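Local coordinates for delta-like protein (Rattus norvegicus, PDB 4XL1) that probably binds Notch receptors as a Delta-family ligand, through a region with C2-like, DSL and EGF-like domains, at residues B[13-18]-B[114-119]. The protein carries 3 engineered substitutions. Residues are numbered along the deposited sequence; the frame is centred on the assembly and turned at random. Where two conformers were deposited one is given.
Sequences FANERG and SLISQI
Ile116 CG2 reaches from strand 114-124 to two side chains of segment 13-18, lying 3.7 Å from Asn15 ND2 and 4.3 Å from Phe13 CZ. The Phe13 ring presents its edge, and the same CZ lies 4.3 Å from Ser117 OG, also near the ring plane. Asn15 directs its amide toward strand 114-124 with CG anti to the backbone N (chi1 -173°), and the CG2 branch of Ile116, likewise anti to its backbone N, meets it obliquely. Ile116 and Ser117 form a classic beta bulge facing Ala97, consistent with two successive side chains turning toward 13-18. Ser117 OG is hydrogen-bonded to Thr141 OG1. Asn15 begins a type I turn closed by Gly18 N to Asn15 O at 3.0 Å; its ND2 makes a weak hydrogen bond to Met19 O, and its backbone N bonds Ser64 OG. Thr32 touches both Phe13 and Ile116, and Cys30 touches Asn15 and Ile116. The contact thus joins the two facing antiparallel sheets of the C2-like beta sandwich near one end. No hydrogen bond crosses between the segments: they meet through loose van der Waals contacts in which polar atoms take part, while Ser117 OG is satisfied by Thr141.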
ATOM      1  N   PHE B  13     -22.250 -13.302   6.089  1.00 43.19           N
ATOM      2  CA  PHE B  13     -23.205 -12.626   5.223  1.00 39.85           C
ATOM      3  C   PHE B  13     -24.591 -13.234   5.387  1.00 40.39           C
ATOM      4  O   PHE B  13     -24.747 -14.455   5.413  1.00 43.78           O
ATOM      5  CB  PHE B  13     -22.758 -12.703   3.763  1.00 36.34           C
ATOM      6  CG  PHE B  13     -23.558 -11.829   2.839  1.00 35.64           C
ATOM      7  CD1 PHE B  13     -23.450 -10.450   2.902  1.00 35.88           C
ATOM      8  CD2 PHE B  13     -24.407 -12.386   1.898  1.00 35.35           C
ATOM      9  CE1 PHE B  13     -24.181  -9.642   2.052  1.00 33.01           C
ATOM     10  CE2 PHE B  13     -25.140 -11.583   1.042  1.00 37.69           C
ATOM     11  CZ  PHE B  13     -25.026 -10.210   1.119  1.00 31.99           C
ATOM     12  N   ALA B  14     -25.596 -12.374   5.506  1.00 36.72           N
ATOM     13  CA  ALA B  14     -26.969 -12.837   5.627  1.00 38.16           C
ATOM     14  C   ALA B  14     -27.844 -12.260   4.521  1.00 38.19           C
ATOM     15  O   ALA B  14     -27.862 -11.052   4.295  1.00 34.56           O
ATOM     16  CB  ALA B  14     -27.530 -12.472   6.991  1.00 33.03           C
ATOM     17  N   ASN B  15     -28.554 -13.140   3.825  1.00 37.21           N
ATOM     18  CA  ASN B  15     -29.560 -12.744   2.849  1.00 40.75           C
ATOM     19  C   ASN B  15     -30.699 -13.751   2.924  1.00 44.12           C
ATOM     20  O   ASN B  15     -30.872 -14.577   2.028  1.00 44.75           O
ATOM     21  CB  ASN B  15     -28.965 -12.680   1.441  1.00 38.71           C
ATOM     22  CG  ASN B  15     -29.931 -12.104   0.424  1.00 37.62           C
ATOM     23  OD1 ASN B  15     -30.963 -11.538   0.781  1.00 39.68           O
ATOM     24  ND2 ASN B  15     -29.597 -12.244  -0.854  1.00 38.12           N
ATOM     25  N   GLU B  16     -31.467 -13.681   4.007  1.00 46.27           N
ATOM     26  CA  GLU B  16     -32.400 -14.750   4.355  1.00 46.16           C
ATOM     27  C   GLU B  16     -33.549 -14.970   3.374  1.00 45.19           C
ATOM     28  O   GLU B  16     -34.052 -16.086   3.253  1.00 45.03           O
ATOM     29  CB  GLU B  16     -32.984 -14.507   5.745  1.00 50.29           C
ATOM     30  CG  GLU B  16     -32.018 -14.827   6.866  1.00 59.70           C
ATOM     31  CD  GLU B  16     -32.721 -15.139   8.168  1.00 70.17           C
ATOM     32  OE1 GLU B  16     -33.603 -14.360   8.586  1.00 77.18           O
ATOM     33  OE2 GLU B  16     -32.381 -16.176   8.775  1.00 71.06           O
ATOM     34  N   ARG B  17     -33.973 -13.919   2.683  1.00 42.34           N
ATOM     35  CA  ARG B  17     -35.058 -14.060   1.717  1.00 46.22           C
ATOM     36  C   ARG B  17     -34.550 -14.225   0.289  1.00 46.11           C
ATOM     37  O   ARG B  17     -35.342 -14.340  -0.647  1.00 44.99           O
ATOM     38  CB  ARG B  17     -36.025 -12.879   1.817  1.00 47.18           C
ATOM     39  CG  ARG B  17     -36.882 -12.926   3.071  1.00 49.40           C
ATOM     40  CD  ARG B  17     -37.661 -11.645   3.303  1.00 51.68           C
ATOM     41  NE  ARG B  17     -38.106 -11.548   4.690  1.00 57.61           N
ATOM     42  CZ  ARG B  17     -39.141 -12.222   5.183  1.00 59.74           C
ATOM     43  NH1 ARG B  17     -39.843 -13.031   4.397  1.00 57.65           N
ATOM     44  NH2 ARG B  17     -39.482 -12.085   6.456  1.00 62.11           N
ATOM     45  N   GLY B  18     -33.229 -14.238   0.133  1.00 43.96           N
ATOM     46  CA  GLY B  18     -32.605 -14.487  -1.155  1.00 40.50           C
ATOM     47  C   GLY B  18     -33.049 -13.541  -2.251  1.00 37.51           C
ATOM     48  O   GLY B  18     -33.495 -13.971  -3.314  1.00 41.49           O
ATOM     49  N   SER B 114     -26.200 -10.209 -11.309  0.60 36.39           N
ATOM     50  CA  SER B 114     -27.059  -9.177 -10.743  0.60 35.35           C
ATOM     51  C   SER B 114     -26.602  -8.808  -9.331  0.60 34.14           C
ATOM     52  O   SER B 114     -26.269  -9.678  -8.527  0.60 33.72           O
ATOM     53  CB  SER B 114     -28.517  -9.641 -10.724  0.60 35.68           C
ATOM     54  OG  SER B 114     -28.935 -10.071 -12.008  0.60 35.18           O
ATOM     55  N   LEU B 115     -26.590  -7.511  -9.044  1.00 33.46           N
ATOM     56  CA  LEU B 115     -26.177  -6.997  -7.742  1.00 36.09           C
ATOM     57  C   LEU B 115     -27.161  -7.367  -6.635  1.00 38.31           C
ATOM     58  O   LEU B 115     -28.373  -7.348  -6.839  1.00 37.92           O
ATOM     59  CB  LEU B 115     -26.010  -5.476  -7.810  1.00 33.23           C
ATOM     60  CG  LEU B 115     -25.557  -4.742  -6.545  1.00 30.33           C
ATOM     61  CD1 LEU B 115     -24.091  -5.018  -6.251  1.00 29.50           C
ATOM     62  CD2 LEU B 115     -25.799  -3.250  -6.696  1.00 26.86           C
ATOM     63  N   ILE B 116     -26.629  -7.709  -5.465  1.00 35.87           N
ATOM     64  CA  ILE B 116     -27.462  -7.999  -4.303  1.00 32.20           C
ATOM     65  C   ILE B 116     -27.542  -6.771  -3.404  1.00 36.38           C
ATOM     66  O   ILE B 116     -28.624  -6.238  -3.159  1.00 35.34           O
ATOM     67  CB  ILE B 116     -26.915  -9.193  -3.498  1.00 29.65           C
ATOM     68  CG1 ILE B 116     -26.982 -10.471  -4.337  1.00 26.15           C
ATOM     69  CG2 ILE B 116     -27.686  -9.364  -2.198  1.00 27.91           C
ATOM     70  CD1 ILE B 116     -26.474 -11.701  -3.622  1.00 25.15           C
ATOM     71  N   SER B 117     -26.383  -6.324  -2.933  1.00 39.77           N
ATOM     72  CA  SER B 117     -26.277  -5.111  -2.131  1.00 37.89           C
ATOM     73  C   SER B 117     -24.819  -4.695  -2.037  1.00 34.34           C
ATOM     74  O   SER B 117     -23.925  -5.449  -2.419  1.00 33.83           O
ATOM     75  CB  SER B 117     -26.863  -5.318  -0.730  1.00 38.32           C
ATOM     76  OG  SER B 117     -26.017  -6.128   0.069  1.00 39.09           O
ATOM     77  N   GLN B 118     -24.575  -3.498  -1.522  1.00 33.13           N
ATOM     78  CA  GLN B 118     -23.212  -3.017  -1.384  1.00 35.23           C
ATOM     79  C   GLN B 118     -23.092  -2.027  -0.242  1.00 35.21           C
ATOM     80  O   GLN B 118     -24.068  -1.391   0.158  1.00 39.79           O
ATOM     81  CB  GLN B 118     -22.721  -2.379  -2.689  1.00 37.41           C
ATOM     82  CG  GLN B 118     -23.422  -1.081  -3.068  1.00 36.89           C
ATOM     83  CD  GLN B 118     -22.814  -0.430  -4.299  1.00 37.16           C
ATOM     84  OE1 GLN B 118     -21.594  -0.321  -4.419  1.00 38.20           O
ATOM     85  NE2 GLN B 118     -23.666  -0.004  -5.226  1.00 35.67           N
ATOM     86  N   ILE B 119     -21.879  -1.902   0.275  1.00 39.13           N
ATOM     87  CA  ILE B 119     -21.603  -0.959   1.341  1.00 40.09           C
ATOM     88  C   ILE B 119     -20.415  -0.102   0.953  1.00 40.74           C
ATOM     89  O   ILE B 119     -19.647  -0.453   0.056  1.00 40.00           O
ATOM     90  CB  ILE B 119     -21.324  -1.675   2.686  1.00 40.85           C
ATOM     91  CG1 ILE B 119     -20.198  -2.707   2.540  1.00 42.01           C
ATOM     92  CG2 ILE B 119     -22.589  -2.338   3.211  1.00 44.99           C
ATOM     93  CD1 ILE B 119     -18.830  -2.214   2.986  1.00 42.95           C
TER